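Local coordinates for TRAP dicarboxylate ABC transporter, substrate-binding protein (Roseobacter denitrificans, PDB 4OVQ), which binds beta-D-glucuronate in the periplasm as a solute-binding protein, probably delivering it to a TRAP transporter for uptake, at residues 146-151 and 204-209. Sequence-based numbering, arbitrary orientation.
With BDP (beta-D-glucopyranuronic acid), chain C.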
ATOM      1  N   ARG A 146      -6.729   1.999   5.126  1.00 11.36           N
ATOM      2  CA  ARG A 146      -7.314   2.926   4.176  1.00 13.46           C
ATOM      3  C   ARG A 146      -8.813   3.121   4.447  1.00 11.42           C
ATOM      4  O   ARG A 146      -9.535   2.153   4.660  1.00 13.32           O
ATOM      5  CB  ARG A 146      -7.112   2.392   2.739  1.00 10.89           C
ATOM      6  CG  ARG A 146      -5.687   2.091   2.394  1.00 11.29           C
ATOM      7  CD  ARG A 146      -5.544   1.436   1.024  1.00  8.46           C
ATOM      8  NE  ARG A 146      -5.905   2.293  -0.092  1.00  9.94           N
ATOM      9  CZ  ARG A 146      -5.030   2.948  -0.857  1.00  8.28           C
ATOM     10  NH1 ARG A 146      -3.741   2.968  -0.543  1.00  7.99           N
ATOM     11  NH2 ARG A 146      -5.472   3.658  -1.864  1.00  8.49           N
ATOM     12  N   SER A 147      -9.246   4.371   4.424  1.00 11.44           N
ATOM     13  CA  SER A 147     -10.648   4.743   4.613  1.00 14.94           C
ATOM     14  C   SER A 147     -11.111   5.759   3.574  1.00 12.81           C
ATOM     15  O   SER A 147     -10.296   6.469   2.984  1.00 13.04           O
ATOM     16  CB  SER A 147     -10.847   5.360   5.989  1.00 12.33           C
ATOM     17  OG  SER A 147     -10.640   4.402   7.011  1.00 15.05           O
ATOM     18  N   PHE A 148     -12.431   5.845   3.385  1.00 13.19           N
ATOM     19  CA  PHE A 148     -13.009   6.703   2.375  1.00 13.31           C
ATOM     20  C   PHE A 148     -12.934   8.174   2.732  1.00 12.72           C
ATOM     21  O   PHE A 148     -13.092   8.572   3.890  1.00 15.24           O
ATOM     22  CB  PHE A 148     -14.499   6.369   2.152  1.00 11.52           C
ATOM     23  CG  PHE A 148     -14.737   5.024   1.536  1.00 16.00           C
ATOM     24  CD1 PHE A 148     -14.318   4.760   0.243  1.00 15.64           C
ATOM     25  CD2 PHE A 148     -15.414   4.028   2.232  1.00 16.65           C
ATOM     26  CE1 PHE A 148     -14.553   3.524  -0.328  1.00 17.24           C
ATOM     27  CE2 PHE A 148     -15.643   2.811   1.663  1.00 18.62           C
ATOM     28  CZ  PHE A 148     -15.197   2.555   0.373  1.00 15.47           C
ATOM     29  N   TYR A 149     -12.758   9.004   1.717  1.00 12.29           N
ATOM     30  CA  TYR A 149     -12.946  10.429   1.877  1.00 13.89           C
ATOM     31  C   TYR A 149     -13.610  11.040   0.641  1.00 17.06           C
ATOM     32  O   TYR A 149     -13.411  10.574  -0.475  1.00 11.71           O
ATOM     33  CB  TYR A 149     -11.636  11.144   2.200  1.00 16.48           C
ATOM     34  CG  TYR A 149     -10.405  10.821   1.360  1.00  9.42           C
ATOM     35  CD1 TYR A 149     -10.101  11.545   0.239  1.00  8.99           C
ATOM     36  CD2 TYR A 149      -9.485   9.875   1.793  1.00  9.81           C
ATOM     37  CE1 TYR A 149      -8.939  11.313  -0.482  1.00 10.19           C
ATOM     38  CE2 TYR A 149      -8.318   9.611   1.084  1.00  9.67           C
ATOM     39  CZ  TYR A 149      -8.049  10.343  -0.057  1.00  9.74           C
ATOM     40  OH  TYR A 149      -6.878  10.081  -0.746  1.00 10.30           O
ATOM     41  N   ASN A 150     -14.402  12.090   0.847  1.00 15.49           N
ATOM     42  CA  ASN A 150     -15.059  12.785  -0.251  1.00 13.29           C
ATOM     43  C   ASN A 150     -15.466  14.171   0.216  1.00 15.72           C
ATOM     44  O   ASN A 150     -15.377  14.472   1.404  1.00 16.86           O
ATOM     45  CB  ASN A 150     -16.264  12.014  -0.782  1.00 17.25           C
ATOM     46  CG  ASN A 150     -17.472  12.114   0.136  1.00 17.00           C
ATOM     47  OD1 ASN A 150     -18.399  12.887  -0.135  1.00 18.99           O
ATOM     48  ND2 ASN A 150     -17.468  11.340   1.215  1.00 17.33           N
ATOM     49  N   GLY A 151     -15.919  14.995  -0.721  1.00 14.74           N
ATOM     50  CA  GLY A 151     -16.191  16.390  -0.435  1.00 18.92           C
ATOM     51  C   GLY A 151     -17.659  16.684  -0.166  1.00 22.19           C
ATOM     52  O   GLY A 151     -17.992  17.783   0.265  1.00 29.08           O
ATOM     53  N   GLY A 204     -14.628  11.146  -4.696  1.00  9.11           N
ATOM     54  CA  GLY A 204     -13.908  10.745  -3.506  1.00 10.80           C
ATOM     55  C   GLY A 204     -12.807   9.768  -3.844  1.00  8.67           C
ATOM     56  O   GLY A 204     -12.571   9.419  -5.016  1.00  8.38           O
ATOM     57  N   ALA A 205     -12.134   9.331  -2.794  1.00  9.45           N
ATOM     58  CA  ALA A 205     -11.076   8.358  -2.904  1.00  8.35           C
ATOM     59  C   ALA A 205     -10.940   7.675  -1.547  1.00 10.09           C
ATOM     60  O   ALA A 205     -11.838   7.746  -0.722  1.00 11.26           O
ATOM     61  CB  ALA A 205      -9.800   9.058  -3.321  1.00  9.38           C
ATOM     62  N   GLU A 206      -9.845   6.954  -1.320  1.00 10.58           N
ATOM     63  CA  GLU A 206      -9.650   6.271  -0.050  1.00 10.84           C
ATOM     64  C   GLU A 206      -8.161   6.082   0.218  1.00 11.25           C
ATOM     65  O   GLU A 206      -7.376   5.830  -0.709  1.00  9.90           O
ATOM     66  CB  GLU A 206     -10.417   4.946  -0.022  1.00  9.43           C
ATOM     67  CG  GLU A 206     -10.316   4.064  -1.263  1.00 10.78           C
ATOM     68  CD  GLU A 206      -9.031   3.225  -1.323  1.00 10.57           C
ATOM     69  OE1 GLU A 206      -8.304   3.323  -2.353  1.00  8.09           O
ATOM     70  OE2 GLU A 206      -8.751   2.455  -0.367  1.00 10.43           O
ATOM     71  N   ASN A 207      -7.765   6.237   1.483  1.00 11.51           N
ATOM     72  CA  ASN A 207      -6.370   6.125   1.827  1.00  9.12           C
ATOM     73  C   ASN A 207      -6.153   6.234   3.316  1.00 14.28           C
ATOM     74  O   ASN A 207      -7.088   6.437   4.061  1.00 13.43           O
ATOM     75  CB  ASN A 207      -5.525   7.168   1.096  1.00 11.46           C
ATOM     76  CG  ASN A 207      -4.227   6.581   0.596  1.00 12.94           C
ATOM     77  OD1 ASN A 207      -3.483   6.006   1.391  1.00 12.28           O
ATOM     78  ND2 ASN A 207      -3.968   6.664  -0.708  1.00  9.75           N
ATOM     79  N   ASN A 208      -4.908   6.062   3.739  1.00 12.39           N
ATOM     80  CA  ASN A 208      -4.563   6.235   5.154  1.00 13.87           C
ATOM     81  C   ASN A 208      -4.465   7.733   5.516  1.00 12.19           C
ATOM     82  O   ASN A 208      -4.493   8.609   4.652  1.00 13.72           O
ATOM     83  CB  ASN A 208      -3.257   5.509   5.441  1.00 10.89           C
ATOM     84  CG  ASN A 208      -2.138   5.901   4.485  1.00  9.53           C
ATOM     85  OD1 ASN A 208      -1.895   7.068   4.223  1.00 11.94           O
ATOM     86  ND2 ASN A 208      -1.435   4.889   3.946  1.00 10.58           N
ATOM     87  N   TRP A 209      -4.353   8.039   6.813  1.00 15.38           N
ATOM     88  CA  TRP A 209      -4.273   9.440   7.229  1.00 15.32           C
ATOM     89  C   TRP A 209      -3.108  10.206   6.629  1.00  9.74           C
ATOM     90  O   TRP A 209      -3.275  11.326   6.159  1.00 13.77           O
ATOM     91  CB  TRP A 209      -4.205   9.602   8.751  1.00 16.59           C
ATOM     92  CG  TRP A 209      -5.456   9.291   9.475  1.00 18.85           C
ATOM     93  CD1 TRP A 209      -5.708   8.175  10.202  1.00 19.93           C
ATOM     94  CD2 TRP A 209      -6.626  10.116   9.580  1.00 20.86           C
ATOM     95  NE1 TRP A 209      -6.963   8.238  10.756  1.00 20.88           N
ATOM     96  CE2 TRP A 209      -7.548   9.424  10.393  1.00 17.68           C
ATOM     97  CE3 TRP A 209      -6.989  11.363   9.058  1.00 23.74           C
ATOM     98  CZ2 TRP A 209      -8.816   9.946  10.708  1.00 21.19           C
ATOM     99  CZ3 TRP A 209      -8.252  11.876   9.367  1.00 18.91           C
ATOM    100  CH2 TRP A 209      -9.142  11.162  10.190  1.00 19.79           C
TER
HETATM  101  C1  BDP C 402      -0.653   5.041  -0.454  1.00  7.53           C
HETATM  102  C2  BDP C 402       0.526   4.160  -0.776  1.00  6.68           C
HETATM  103  C3  BDP C 402       1.055   4.603  -2.069  1.00  5.36           C
HETATM  104  C4  BDP C 402       0.006   4.489  -3.125  1.00  6.15           C
HETATM  105  C5  BDP C 402      -1.209   5.303  -2.747  1.00  7.19           C
HETATM  106  C6  BDP C 402      -2.352   5.189  -3.768  1.00  6.28           C
HETATM  107  O2  BDP C 402       1.517   4.432   0.273  1.00  7.35           O
HETATM  108  O3  BDP C 402       2.094   3.611  -2.412  1.00  6.19           O
HETATM  109  O4  BDP C 402       0.551   4.956  -4.431  1.00  6.66           O
HETATM  110  O5  BDP C 402      -1.705   4.922  -1.471  1.00  6.88           O
HETATM  111  O6A BDP C 402      -2.068   5.087  -4.998  1.00  8.44           O
HETATM  112  O1  BDP C 402      -1.272   4.708   0.754  1.00  7.09           O
HETATM  113  O6B BDP C 402      -3.497   5.365  -3.283  1.00  7.81           O
HETATM  114  O   HOH W   1      -6.159   7.968  -2.390  1.00  8.51           O
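Ser147 and Asn207 form one hydrogen-bonded pair, and Tyr149 and Ala205 the next, of an antiparallel ladder in which 204-207 is the outermost strand beside 146-150 in a mixed sheet of the TRAP solute-binding fold. Of its four backbone bonds, the straightest runs from Ser147 N to Asn207 O (3.0 Å, 174°). Between these pairs, Phe148 and Glu206 form a non-hydrogen-bonded pair; beyond them, Gly204 lies against Asn150, where a side chain on the glycine would run into Tyr149 O.

The ionic part is a bidentate, side-on salt bridge. Arg146 NE reaches Glu206 OE2 and Arg146 NH2 reaches Glu206 OE1, each at 2.9 Å; both acceptors lie in the guanidinium plane, yet the carboxylate is turned 38° against it. The arginine chain bends at chi3 (66°), bringing its end round to the sugar acid. His229 also bonds Glu206 OE2, so this second-shell carboxylate is itself braced.

Arg146 NH2 also donates to the ligand carboxylate, at BDP O6B 3.0 Å away, while Arg146 NH1 donates to the ring oxygen BDP O5. With an alanine in its place, the Glu206 carboxylate would probably be left without its two-nitrogen partner and the glucuronate would lose two of its donors, although Arg167 also bonds the ligand. Asn207, its amide over one guanidinium face, accepts a hydrogen bond from the BDP O1 hydroxyl at OD1 (2.6 Å) and gives ND2 to BDP O5; Asn208 N helps to hold the amide by donating, in its plane, to a lone pair of Asn207 OD1.

On the face shared by Tyr149, Ala205 and Asn207, the tyrosine ring lies over the neighbouring strand, with CE1 3.7 Å from Ala205 CB. Its hydroxyl meets His217 and a water that donates to Glu206 O and accepts from Asn207 ND2.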